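Local coordinates for protein malonyl-CoA decarboxylase (Rhodopseudomonas palustris, PDB 4KSA) that probably catalyses the decarboxylation of malonyl-CoA to acetyl-CoA and carbon dioxide, at residues 90-95 against 113-118; 195-200 against 264-269; 238-243 against 301-306. All coordinates share one frame; numbering follows the deposited sequence.

Interaction 1 of 3, residues 90-95 against 113-118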
ATOM      1  N   ALA A  90       6.850  35.871 -38.477  1.00 49.88           N
ATOM      2  CA  ALA A  90       7.650  37.087 -38.551  1.00 50.46           C
ATOM      3  C   ALA A  90       8.963  36.902 -37.822  1.00 51.67           C
ATOM      4  O   ALA A  90      10.039  36.929 -38.434  1.00 51.53           O
ATOM      5  CB  ALA A  90       6.900  38.256 -37.946  1.00 50.00           C
ATOM      6  N   GLU A  91       8.874  36.715 -36.507  1.00 51.78           N
ATOM      7  CA  GLU A  91      10.072  36.537 -35.713  1.00 52.42           C
ATOM      8  C   GLU A  91      10.869  35.310 -36.110  1.00 51.13           C
ATOM      9  O   GLU A  91      12.089  35.301 -36.012  1.00 52.55           O
ATOM     10  CB  GLU A  91       9.734  36.525 -34.227  1.00 53.21           C
ATOM     11  CG  GLU A  91       8.640  35.609 -33.824  1.00 59.47           C
ATOM     12  CD  GLU A  91       7.975  36.094 -32.556  1.00 62.79           C
ATOM     13  OE1 GLU A  91       7.420  35.272 -31.783  1.00 65.24           O
ATOM     14  OE2 GLU A  91       8.008  37.323 -32.347  1.00 63.57           O
ATOM     15  N   LEU A  92      10.203  34.272 -36.579  1.00 50.48           N
ATOM     16  CA  LEU A  92      10.961  33.120 -37.006  1.00 51.82           C
ATOM     17  C   LEU A  92      11.942  33.586 -38.100  1.00 53.09           C
ATOM     18  O   LEU A  92      13.144  33.303 -38.038  1.00 53.44           O
ATOM     19  CB  LEU A  92      10.033  32.024 -37.531  1.00 50.79           C
ATOM     20  CG  LEU A  92      10.773  30.743 -37.927  1.00 53.09           C
ATOM     21  CD1 LEU A  92      11.630  30.256 -36.760  1.00 54.20           C
ATOM     22  CD2 LEU A  92       9.782  29.671 -38.353  1.00 53.84           C
ATOM     23  N   ASN A  93      11.445  34.320 -39.091  1.00 54.74           N
ATOM     24  CA  ASN A  93      12.324  34.802 -40.155  1.00 57.10           C
ATOM     25  C   ASN A  93      13.399  35.733 -39.607  1.00 56.61           C
ATOM     26  O   ASN A  93      14.551  35.695 -40.044  1.00 57.07           O
ATOM     27  CB  ASN A  93      11.519  35.503 -41.253  1.00 60.86           C
ATOM     28  CG  ASN A  93      11.211  34.572 -42.421  1.00 66.21           C
ATOM     29  OD1 ASN A  93      12.132  34.028 -43.060  1.00 67.35           O
ATOM     30  ND2 ASN A  93       9.918  34.370 -42.702  1.00 67.34           N
ATOM     31  N   THR A  94      13.013  36.571 -38.650  1.00 54.38           N
ATOM     32  CA  THR A  94      13.948  37.481 -38.008  1.00 51.54           C
ATOM     33  C   THR A  94      15.107  36.647 -37.468  1.00 51.14           C
ATOM     34  O   THR A  94      16.277  36.935 -37.722  1.00 50.48           O
ATOM     35  CB  THR A  94      13.284  38.190 -36.813  1.00 51.64           C
ATOM     36  OG1 THR A  94      12.066  38.803 -37.240  1.00 50.15           O
ATOM     37  CG2 THR A  94      14.204  39.237 -36.231  1.00 49.48           C
ATOM     38  N   ALA A  95      14.756  35.604 -36.721  1.00 50.67           N
ATOM     39  CA  ALA A  95      15.739  34.725 -36.110  1.00 50.82           C
ATOM     40  C   ALA A  95      16.550  33.965 -37.134  1.00 51.99           C
ATOM     41  O   ALA A  95      17.700  33.609 -36.868  1.00 51.20           O
ATOM     42  CB  ALA A  95      15.055  33.759 -35.158  1.00 49.78           C
ATOM     43  N   ARG A 113      13.666  28.752 -30.235  1.00 39.17           N
ATOM     44  CA  ARG A 113      12.528  29.352 -29.556  1.00 42.09           C
ATOM     45  C   ARG A 113      11.510  29.789 -30.621  1.00 42.69           C
ATOM     46  O   ARG A 113      10.322  29.499 -30.528  1.00 41.38           O
ATOM     47  CB  ARG A 113      13.022  30.549 -28.726  1.00 46.80           C
ATOM     48  CG  ARG A 113      11.994  31.613 -28.376  1.00 54.68           C
ATOM     49  CD  ARG A 113      11.095  31.167 -27.260  1.00 63.51           C
ATOM     50  NE  ARG A 113      10.070  32.165 -26.933  1.00 71.09           N
ATOM     51  CZ  ARG A 113       9.136  31.988 -25.998  1.00 72.48           C
ATOM     52  NH1 ARG A 113       9.106  30.851 -25.303  1.00 73.18           N
ATOM     53  NH2 ARG A 113       8.230  32.938 -25.763  1.00 71.53           N
ATOM     54  N   ALA A 114      12.003  30.468 -31.651  1.00 43.32           N
ATOM     55  CA  ALA A 114      11.177  30.971 -32.731  1.00 42.54           C
ATOM     56  C   ALA A 114      10.418  29.897 -33.513  1.00 43.97           C
ATOM     57  O   ALA A 114       9.301  30.139 -33.965  1.00 43.69           O
ATOM     58  CB  ALA A 114      12.039  31.784 -33.689  1.00 40.94           C
ATOM     59  N   ALA A 115      11.007  28.717 -33.671  1.00 43.00           N
ATOM     60  CA  ALA A 115      10.356  27.684 -34.454  1.00 44.33           C
ATOM     61  C   ALA A 115       9.227  26.941 -33.765  1.00 46.73           C
ATOM     62  O   ALA A 115       8.364  26.377 -34.424  1.00 47.33           O
ATOM     63  CB  ALA A 115      11.381  26.693 -34.945  1.00 44.61           C
ATOM     64  N   GLU A 116       9.222  26.933 -32.440  1.00 49.00           N
ATOM     65  CA  GLU A 116       8.184  26.215 -31.713  1.00 47.95           C
ATOM     66  C   GLU A 116       6.831  26.888 -31.840  1.00 46.25           C
ATOM     67  O   GLU A 116       6.653  28.031 -31.421  1.00 46.65           O
ATOM     68  CB  GLU A 116       8.553  26.096 -30.236  1.00 50.01           C
ATOM     69  CG  GLU A 116       7.507  25.376 -29.398  1.00 53.98           C
ATOM     70  CD  GLU A 116       7.845  25.358 -27.917  1.00 54.74           C
ATOM     71  OE1 GLU A 116       8.901  24.798 -27.554  1.00 56.42           O
ATOM     72  OE2 GLU A 116       7.053  25.907 -27.120  1.00 52.78           O
ATOM     73  N   PRO A 117       5.856  26.182 -32.427  1.00 44.68           N
ATOM     74  CA  PRO A 117       4.503  26.707 -32.607  1.00 42.61           C
ATOM     75  C   PRO A 117       3.801  26.904 -31.274  1.00 43.13           C
ATOM     76  O   PRO A 117       4.058  26.183 -30.300  1.00 44.61           O
ATOM     77  CB  PRO A 117       3.833  25.635 -33.459  1.00 41.73           C
ATOM     78  CG  PRO A 117       4.543  24.391 -33.058  1.00 40.73           C
ATOM     79  CD  PRO A 117       5.972  24.831 -33.006  1.00 42.07           C
ATOM     80  N   ARG A 118       2.904  27.878 -31.240  1.00 42.08           N
ATOM     81  CA  ARG A 118       2.152  28.183 -30.040  1.00 41.83           C
ATOM     82  C   ARG A 118       1.248  27.033 -29.587  1.00 42.10           C
ATOM     83  O   ARG A 118       0.719  27.060 -28.470  1.00 42.96           O
ATOM     84  CB  ARG A 118       1.318  29.438 -30.268  1.00 42.02           C
ATOM     85  CG  ARG A 118       2.140  30.643 -30.656  1.00 40.79           C
ATOM     86  CD  ARG A 118       1.325  31.906 -30.438  1.00 42.96           C
ATOM     87  NE  ARG A 118       0.178  31.972 -31.341  1.00 42.12           N
ATOM     88  CZ  ARG A 118      -0.969  32.574 -31.033  1.00 42.97           C
ATOM     89  NH1 ARG A 118      -1.117  33.161 -29.843  1.00 39.58           N
ATOM     90  NH2 ARG A 118      -1.975  32.571 -31.907  1.00 41.29           N
TER

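Interaction 2 of 3, residues 195-200 against 264-269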
ATOM      1  N   GLN A 195     -11.173  -7.663 -27.279  1.00 99.49           N
ATOM      2  CA  GLN A 195     -10.997  -7.964 -28.706  1.00101.26           C
ATOM      3  C   GLN A 195     -11.598  -9.302 -29.142  1.00102.02           C
ATOM      4  O   GLN A 195     -12.700  -9.351 -29.689  1.00101.29           O
ATOM      5  CB  GLN A 195      -9.508  -7.939 -29.061  1.00101.20           C
ATOM      6  CG  GLN A 195      -8.846  -6.597 -28.806  1.00102.57           C
ATOM      7  CD  GLN A 195      -9.605  -5.446 -29.449  1.00103.29           C
ATOM      8  OE1 GLN A 195      -9.813  -5.423 -30.665  1.00103.76           O
ATOM      9  NE2 GLN A 195     -10.023  -4.483 -28.633  1.00103.20           N
ATOM     10  N   VAL A 196     -10.863 -10.382 -28.909  1.00103.55           N
ATOM     11  CA  VAL A 196     -11.340 -11.714 -29.264  1.00105.05           C
ATOM     12  C   VAL A 196     -12.712 -12.008 -28.652  1.00106.36           C
ATOM     13  O   VAL A 196     -13.746 -11.735 -29.265  1.00106.93           O
ATOM     14  CB  VAL A 196     -10.346 -12.805 -28.801  1.00104.43           C
ATOM     15  CG1 VAL A 196      -9.303 -13.068 -29.882  1.00104.12           C
ATOM     16  CG2 VAL A 196      -9.669 -12.361 -27.515  1.00105.01           C
ATOM     17  N   HIS A 197     -12.711 -12.557 -27.438  1.00107.26           N
ATOM     18  CA  HIS A 197     -13.940 -12.919 -26.726  1.00108.02           C
ATOM     19  C   HIS A 197     -15.088 -11.919 -26.861  1.00108.12           C
ATOM     20  O   HIS A 197     -14.869 -10.727 -27.085  1.00108.39           O
ATOM     21  CB  HIS A 197     -13.631 -13.133 -25.243  1.00108.37           C
ATOM     22  CG  HIS A 197     -12.563 -14.149 -24.993  1.00108.46           C
ATOM     23  ND1 HIS A 197     -12.705 -15.477 -25.335  1.00108.54           N
ATOM     24  CD2 HIS A 197     -11.328 -14.029 -24.453  1.00108.29           C
ATOM     25  CE1 HIS A 197     -11.604 -16.131 -25.016  1.00108.79           C
ATOM     26  NE2 HIS A 197     -10.752 -15.276 -24.480  1.00108.66           N
ATOM     27  N   THR A 198     -16.312 -12.426 -26.724  1.00108.26           N
ATOM     28  CA  THR A 198     -17.522 -11.605 -26.810  1.00108.14           C
ATOM     29  C   THR A 198     -18.017 -11.330 -25.395  1.00107.61           C
ATOM     30  O   THR A 198     -18.186 -12.256 -24.601  1.00107.00           O
ATOM     31  CB  THR A 198     -18.655 -12.327 -27.592  1.00108.18           C
ATOM     32  OG1 THR A 198     -18.203 -12.654 -28.915  1.00107.12           O
ATOM     33  CG2 THR A 198     -19.890 -11.436 -27.687  1.00107.37           C
ATOM     34  N   ILE A 199     -18.255 -10.063 -25.075  1.00107.60           N
ATOM     35  CA  ILE A 199     -18.717  -9.729 -23.736  1.00108.05           C
ATOM     36  C   ILE A 199     -19.849  -8.699 -23.716  1.00107.87           C
ATOM     37  O   ILE A 199     -19.773  -7.655 -24.374  1.00107.22           O
ATOM     38  CB  ILE A 199     -17.523  -9.247 -22.855  1.00108.09           C
ATOM     39  CG1 ILE A 199     -16.481 -10.370 -22.748  1.00107.73           C
ATOM     40  CG2 ILE A 199     -18.012  -8.861 -21.466  1.00107.33           C
ATOM     41  CD1 ILE A 199     -15.213  -9.991 -22.016  1.00107.63           C
ATOM     42  N   HIS A 200     -20.899  -9.031 -22.961  1.00107.80           N
ATOM     43  CA  HIS A 200     -22.094  -8.196 -22.797  1.00106.95           C
ATOM     44  C   HIS A 200     -22.143  -7.555 -21.409  1.00104.84           C
ATOM     45  O   HIS A 200     -21.759  -6.399 -21.245  1.00103.77           O
ATOM     46  CB  HIS A 200     -23.359  -9.031 -23.023  1.00109.09           C
ATOM     47  CG  HIS A 200     -23.775  -9.121 -24.461  1.00111.14           C
ATOM     48  ND1 HIS A 200     -22.915  -9.518 -25.464  1.00111.83           N
ATOM     49  CD2 HIS A 200     -24.958  -8.854 -25.063  1.00111.42           C
ATOM     50  CE1 HIS A 200     -23.551  -9.489 -26.621  1.00111.66           C
ATOM     51  NE2 HIS A 200     -24.791  -9.090 -26.406  1.00111.85           N
ATOM     52  N   VAL A 264       0.424 -18.927 -24.335  1.00 48.11           N
ATOM     53  CA  VAL A 264       0.208 -18.409 -25.666  1.00 48.43           C
ATOM     54  C   VAL A 264      -0.574 -17.077 -25.805  1.00 48.87           C
ATOM     55  O   VAL A 264      -1.781 -16.973 -25.544  1.00 47.66           O
ATOM     56  CB  VAL A 264      -0.400 -19.495 -26.568  1.00 48.67           C
ATOM     57  CG1 VAL A 264      -1.567 -20.148 -25.886  1.00 50.45           C
ATOM     58  CG2 VAL A 264      -0.824 -18.886 -27.894  1.00 51.04           C
ATOM     59  N   PHE A 265       0.160 -16.050 -26.214  1.00 47.76           N
ATOM     60  CA  PHE A 265      -0.391 -14.729 -26.428  1.00 46.49           C
ATOM     61  C   PHE A 265      -1.269 -14.851 -27.646  1.00 46.72           C
ATOM     62  O   PHE A 265      -0.811 -15.299 -28.689  1.00 48.60           O
ATOM     63  CB  PHE A 265       0.751 -13.759 -26.695  1.00 45.42           C
ATOM     64  CG  PHE A 265       1.708 -13.668 -25.564  1.00 47.07           C
ATOM     65  CD1 PHE A 265       1.374 -12.953 -24.423  1.00 47.70           C
ATOM     66  CD2 PHE A 265       2.892 -14.384 -25.583  1.00 48.04           C
ATOM     67  CE1 PHE A 265       2.197 -12.960 -23.318  1.00 48.79           C
ATOM     68  CE2 PHE A 265       3.728 -14.398 -24.472  1.00 49.26           C
ATOM     69  CZ  PHE A 265       3.378 -13.686 -23.338  1.00 49.51           C
ATOM     70  N   TYR A 266      -2.529 -14.471 -27.537  1.00 45.83           N
ATOM     71  CA  TYR A 266      -3.377 -14.600 -28.699  1.00 47.78           C
ATOM     72  C   TYR A 266      -4.143 -13.333 -28.991  1.00 48.70           C
ATOM     73  O   TYR A 266      -4.970 -13.287 -29.905  1.00 48.85           O
ATOM     74  CB  TYR A 266      -4.313 -15.807 -28.535  1.00 46.55           C
ATOM     75  CG  TYR A 266      -5.353 -15.669 -27.471  1.00 44.58           C
ATOM     76  CD1 TYR A 266      -6.585 -15.075 -27.754  1.00 44.57           C
ATOM     77  CD2 TYR A 266      -5.119 -16.139 -26.175  1.00 44.37           C
ATOM     78  CE1 TYR A 266      -7.571 -14.954 -26.770  1.00 44.08           C
ATOM     79  CE2 TYR A 266      -6.099 -16.019 -25.179  1.00 45.93           C
ATOM     80  CZ  TYR A 266      -7.322 -15.428 -25.489  1.00 44.40           C
ATOM     81  OH  TYR A 266      -8.288 -15.313 -24.525  1.00 44.48           O
ATOM     82  N   SER A 267      -3.845 -12.299 -28.208  1.00 50.45           N
ATOM     83  CA  SER A 267      -4.474 -10.984 -28.364  1.00 50.36           C
ATOM     84  C   SER A 267      -3.668  -9.897 -27.688  1.00 48.39           C
ATOM     85  O   SER A 267      -3.397  -9.981 -26.498  1.00 48.58           O
ATOM     86  CB  SER A 267      -5.873 -10.975 -27.768  1.00 51.33           C
ATOM     87  OG  SER A 267      -6.489  -9.726 -28.015  1.00 55.28           O
ATOM     88  N   ILE A 268      -3.272  -8.885 -28.449  1.00 46.65           N
ATOM     89  CA  ILE A 268      -2.518  -7.765 -27.889  1.00 46.56           C
ATOM     90  C   ILE A 268      -3.139  -6.512 -28.460  1.00 45.12           C
ATOM     91  O   ILE A 268      -3.153  -6.352 -29.674  1.00 46.90           O
ATOM     92  CB  ILE A 268      -1.054  -7.801 -28.291  1.00 46.94           C
ATOM     93  CG1 ILE A 268      -0.402  -9.051 -27.727  1.00 47.61           C
ATOM     94  CG2 ILE A 268      -0.350  -6.573 -27.749  1.00 47.59           C
ATOM     95  CD1 ILE A 268       1.076  -9.045 -27.874  1.00 51.21           C
ATOM     96  N   SER A 269      -3.653  -5.626 -27.609  1.00 42.66           N
ATOM     97  CA  SER A 269      -4.309  -4.422 -28.117  1.00 41.86           C
ATOM     98  C   SER A 269      -3.977  -3.101 -27.454  1.00 41.31           C
ATOM     99  O   SER A 269      -3.781  -3.043 -26.245  1.00 42.50           O
ATOM    100  CB  SER A 269      -5.825  -4.614 -28.100  1.00 40.54           C
ATOM    101  OG  SER A 269      -6.207  -5.589 -27.155  1.00 43.63           O
TER

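Interaction 3 of 3, residues 238-243 against 301-306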
ATOM      1  N   LYS A 238      -0.606 -26.781 -23.317  1.00 70.30           N
ATOM      2  CA  LYS A 238       0.438 -27.807 -23.354  1.00 71.71           C
ATOM      3  C   LYS A 238       1.042 -27.987 -24.758  1.00 71.86           C
ATOM      4  O   LYS A 238       1.685 -28.999 -25.041  1.00 73.29           O
ATOM      5  CB  LYS A 238      -0.132 -29.139 -22.844  1.00 71.61           C
ATOM      6  CG  LYS A 238      -0.245 -29.224 -21.323  1.00 72.16           C
ATOM      7  CD  LYS A 238      -1.044 -30.445 -20.857  1.00 71.67           C
ATOM      8  CE  LYS A 238      -2.541 -30.236 -21.041  1.00 70.95           C
ATOM      9  NZ  LYS A 238      -3.352 -31.276 -20.344  1.00 70.36           N
ATOM     10  N   ASP A 239       0.853 -26.991 -25.623  1.00 71.95           N
ATOM     11  CA  ASP A 239       1.361 -27.038 -26.994  1.00 70.23           C
ATOM     12  C   ASP A 239       1.137 -25.688 -27.675  1.00 68.42           C
ATOM     13  O   ASP A 239       0.126 -25.036 -27.437  1.00 67.82           O
ATOM     14  CB  ASP A 239       0.592 -28.091 -27.781  1.00 72.39           C
ATOM     15  CG  ASP A 239      -0.870 -27.711 -27.955  1.00 74.40           C
ATOM     16  OD1 ASP A 239      -1.545 -27.469 -26.928  1.00 74.55           O
ATOM     17  OD2 ASP A 239      -1.342 -27.644 -29.112  1.00 75.83           O
ATOM     18  N   SER A 240       2.067 -25.295 -28.537  1.00 65.98           N
ATOM     19  CA  SER A 240       1.980 -24.042 -29.281  1.00 65.10           C
ATOM     20  C   SER A 240       1.044 -24.194 -30.496  1.00 64.65           C
ATOM     21  O   SER A 240       1.489 -24.574 -31.571  1.00 65.82           O
ATOM     22  CB  SER A 240       3.376 -23.656 -29.767  1.00 65.13           C
ATOM     23  OG  SER A 240       4.332 -23.851 -28.738  1.00 66.63           O
ATOM     24  N   PRO A 241      -0.252 -23.859 -30.355  1.00 63.47           N
ATOM     25  CA  PRO A 241      -1.218 -23.985 -31.459  1.00 62.38           C
ATOM     26  C   PRO A 241      -0.923 -23.356 -32.820  1.00 61.10           C
ATOM     27  O   PRO A 241      -0.000 -22.554 -32.998  1.00 60.08           O
ATOM     28  CB  PRO A 241      -2.510 -23.435 -30.854  1.00 62.61           C
ATOM     29  CG  PRO A 241      -2.009 -22.407 -29.905  1.00 62.93           C
ATOM     30  CD  PRO A 241      -0.859 -23.124 -29.231  1.00 63.27           C
ATOM     31  N   ALA A 242      -1.742 -23.739 -33.786  1.00 60.03           N
ATOM     32  CA  ALA A 242      -1.593 -23.238 -35.132  1.00 60.71           C
ATOM     33  C   ALA A 242      -2.923 -22.666 -35.610  1.00 61.38           C
ATOM     34  O   ALA A 242      -3.006 -22.098 -36.696  1.00 62.82           O
ATOM     35  CB  ALA A 242      -1.125 -24.359 -36.050  1.00 58.84           C
ATOM     36  N   ALA A 243      -3.964 -22.809 -34.796  1.00 61.36           N
ATOM     37  CA  ALA A 243      -5.275 -22.280 -35.154  1.00 62.89           C
ATOM     38  C   ALA A 243      -5.986 -21.742 -33.911  1.00 63.58           C
ATOM     39  O   ALA A 243      -5.921 -22.354 -32.846  1.00 62.42           O
ATOM     40  CB  ALA A 243      -6.115 -23.363 -35.823  1.00 61.98           C
ATOM     41  N   THR A 301       7.701 -22.758 -22.557  1.00 71.00           N
ATOM     42  CA  THR A 301       7.616 -22.124 -23.869  1.00 70.43           C
ATOM     43  C   THR A 301       6.686 -20.909 -23.930  1.00 66.93           C
ATOM     44  O   THR A 301       5.526 -20.958 -23.489  1.00 64.87           O
ATOM     45  CB  THR A 301       7.180 -23.143 -24.952  1.00 72.37           C
ATOM     46  OG1 THR A 301       5.837 -23.572 -24.691  1.00 74.91           O
ATOM     47  CG2 THR A 301       8.119 -24.359 -24.952  1.00 73.21           C
ATOM     48  N   PHE A 302       7.215 -19.821 -24.485  1.00 62.58           N
ATOM     49  CA  PHE A 302       6.459 -18.587 -24.631  1.00 59.48           C
ATOM     50  C   PHE A 302       6.309 -18.246 -26.108  1.00 56.53           C
ATOM     51  O   PHE A 302       7.240 -17.770 -26.764  1.00 55.98           O
ATOM     52  CB  PHE A 302       7.149 -17.479 -23.842  1.00 58.89           C
ATOM     53  CG  PHE A 302       7.207 -17.764 -22.373  1.00 58.07           C
ATOM     54  CD1 PHE A 302       8.364 -18.273 -21.792  1.00 57.57           C
ATOM     55  CD2 PHE A 302       6.075 -17.594 -21.578  1.00 57.68           C
ATOM     56  CE1 PHE A 302       8.396 -18.615 -20.439  1.00 57.23           C
ATOM     57  CE2 PHE A 302       6.096 -17.934 -20.221  1.00 58.15           C
ATOM     58  CZ  PHE A 302       7.260 -18.446 -19.653  1.00 57.36           C
ATOM     59  N   VAL A 303       5.107 -18.498 -26.613  1.00 53.49           N
ATOM     60  CA  VAL A 303       4.799 -18.311 -28.025  1.00 53.07           C
ATOM     61  C   VAL A 303       3.487 -17.573 -28.267  1.00 52.69           C
ATOM     62  O   VAL A 303       2.605 -17.582 -27.415  1.00 55.27           O
ATOM     63  CB  VAL A 303       4.672 -19.689 -28.702  1.00 51.87           C
ATOM     64  CG1 VAL A 303       3.383 -20.386 -28.224  1.00 47.89           C
ATOM     65  CG2 VAL A 303       4.672 -19.532 -30.199  1.00 53.32           C
ATOM     66  N   THR A 304       3.338 -16.961 -29.437  1.00 51.34           N
ATOM     67  CA  THR A 304       2.089 -16.261 -29.746  1.00 52.57           C
ATOM     68  C   THR A 304       1.322 -16.992 -30.844  1.00 51.26           C
ATOM     69  O   THR A 304       1.776 -18.004 -31.355  1.00 53.12           O
ATOM     70  CB  THR A 304       2.341 -14.825 -30.243  1.00 52.29           C
ATOM     71  OG1 THR A 304       2.806 -14.867 -31.596  1.00 53.50           O
ATOM     72  CG2 THR A 304       3.392 -14.143 -29.388  1.00 53.38           C
ATOM     73  N   LEU A 305       0.146 -16.481 -31.177  1.00 50.04           N
ATOM     74  CA  LEU A 305      -0.677 -17.022 -32.257  1.00 49.24           C
ATOM     75  C   LEU A 305      -1.243 -15.752 -32.872  1.00 49.72           C
ATOM     76  O   LEU A 305      -2.421 -15.416 -32.714  1.00 50.77           O
ATOM     77  CB  LEU A 305      -1.818 -17.907 -31.750  1.00 47.28           C
ATOM     78  CG  LEU A 305      -2.240 -19.031 -32.711  1.00 47.25           C
ATOM     79  CD1 LEU A 305      -3.685 -19.413 -32.455  1.00 46.95           C
ATOM     80  CD2 LEU A 305      -2.091 -18.587 -34.157  1.00 47.70           C
ATOM     81  N   SER A 306      -0.360 -15.046 -33.561  1.00 48.51           N
ATOM     82  CA  SER A 306      -0.665 -13.774 -34.180  1.00 49.78           C
ATOM     83  C   SER A 306      -1.367 -13.792 -35.532  1.00 49.90           C
ATOM     84  O   SER A 306      -1.476 -14.824 -36.195  1.00 50.21           O
ATOM     85  CB  SER A 306       0.639 -12.990 -34.327  1.00 49.84           C
ATOM     86  OG  SER A 306       1.424 -13.084 -33.144  1.00 53.25           O
TER

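Interaction 1 of 3, residues 90-95 against 113-118
Leu-92 and Ala-95 close against Ala-114 and Ala-115 where helix 89-101 and helix 105-115 fold back on each other as a helical hairpin of the N-terminal domain. The start of the first helix thus lies beside the end of the second. The side chains that pack are all apolar. With only a methyl group on Ala-114 to accommodate, the two backbones come near, CA of Leu-92 lying 4.8 Å from CA of Ala-114. That methyl, CB of Ala-114, has CD1 of Leu-92 at 3.5 Å and, on the next turn of the helix, CB of Ala-95 at 3.9 Å. Leu-92 has its CG anti to the backbone N (chi1 -177°), and this carries CD1 across to the end of the other helix, where it also meets CB of Ala-115 at 4.0 Å. Leu-111 adds to the same cluster, and a second subunit seals it: its Phe-99 packs on Leu-92 and its Leu-112 on Ala-115, so the hairpin forms part of a subunit interface.

The opposite character appears at Glu-91, which is exposed and only grazes Ala-114 through its backbone O. OE1 of Glu-91 stays 6.3 Å from NE of Arg-113, too far for a salt bridge, although the opposite charges may attract weakly. Thr-94, also exposed, turns back on its own helix. Ala-90 O takes two donors, Thr-94 N and the hydroxyl Thr-94 OG1, the latter at 3.0 Å and lying above the carbonyl plane.

Interaction 2 of 3, residues 195-200 against 264-269
Tyr-266 reaches out from strand 262-270 to His-197 in the loop 195-200, and their hydrogen bond is the polar link of the contact. OH of Tyr-266 and NE2 of His-197 are modelled 2.5 Å apart, a length doubtful at this resolution; either could donate, and the angle is bent (141°). The hydroxyl sits at the imidazole edge, near its plane, while the two rings stand almost perpendicular (86°). A phenylalanine here would probably leave NE2 of His-197 without this mate and its ring freer to turn.

The apolar contact is made by Val-196. Its CG2 lies 3.4 Å from CE1 of Tyr-266, and its CG1 meets the edge of the tyrosine ring in plane, so the valine flanks the ring without capping a face.

Gln-195 packs through its aliphatic part: CG is 3.3 Å from OG of Ser-269, and CB lies near OG of Ser-267. The bend at chi2 (-52°) turns its amide aside, where NE2 bonds Tyr-193 O; Ser-267 OG bonds Glu-233.

Tyr-266 and Ser-267 both pair through their backbones with Glu-233 on the antiparallel neighbour, consistent with a beta bulge like that in the fourth strand of the GNAT acetyltransferase fold.

Interaction 3 of 3, residues 238-243 against 301-306
The backbone carbonyl of Ala-243 is the flat group of this contact: CD1 of Leu-305 lies over its face, 3.6 Å from C of Ala-243 and nearly the same distance from O. Pro-241 adds a puckered ring, touched at its CG, 4.3 Å from CD1 of Leu-305. The leucine thus fills the angle between the proline and the end of the loop segment, with its CG also 4.2 Å from O of Pro-241.

Further back along the strand, Val-303 makes the next contact. Its CG1 stands between the backbone N and the carbonyl carbon (chi1 71°), and this branch meets Ser-240, with CB and OG of the serine each 3.6 Å from it. Thr-301 reaches only the margin, its OG1 4.3 Å from OG of Ser-240, too far for a bond.

The touching parts, 240-243 and 301-305, run 14° apart. Both edges of strand 301-304 are taken, by strands 262-270 and 411-416, so the loop lies over a face, the one from which Thr-301, Val-303 and Leu-305 point at it. Asn-413 ties the two from the neighbouring strand, its ND2 bonding both Pro-241 O and Thr-304 O.

Alternation along the strand sends Phe-302 and Thr-304 away from the loop, and on that side OG1 of Thr-304 shares a 2.7 Å hydrogen bond with OG of Ser-306.

The arrangement joins the connection after strand 230-237 to one face of the central mixed sheet, at the strand that runs parallel to 262-270, as in the parallel fourth and fifth strands of a GNAT-like fold.

Interactions 2 and 3 both reach one sheet in the C-terminal domain, their centres about 15 Å apart. Strands 262-270 and 301-304 are neighbours there: Phe-265 N lies 3.1 Å from Val-303 O, and Phe-265 O 2.9 Å from Leu-305 N, both probable hydrogen bonds. The loops 195-200 and 238-243 pack on these adjoining strands; along the chain the four segments alternate. Interaction 1 stands apart in the helical N-terminal domain, its nearest atoms about 29 Å from interaction 2 and 38 Å from interaction 3. The side chain of Ala-115 is about 11 Å from a bound magnesium ion and from the side chain of His-162, which binds magnesium in a structure of this protein, though not in this chain of the model.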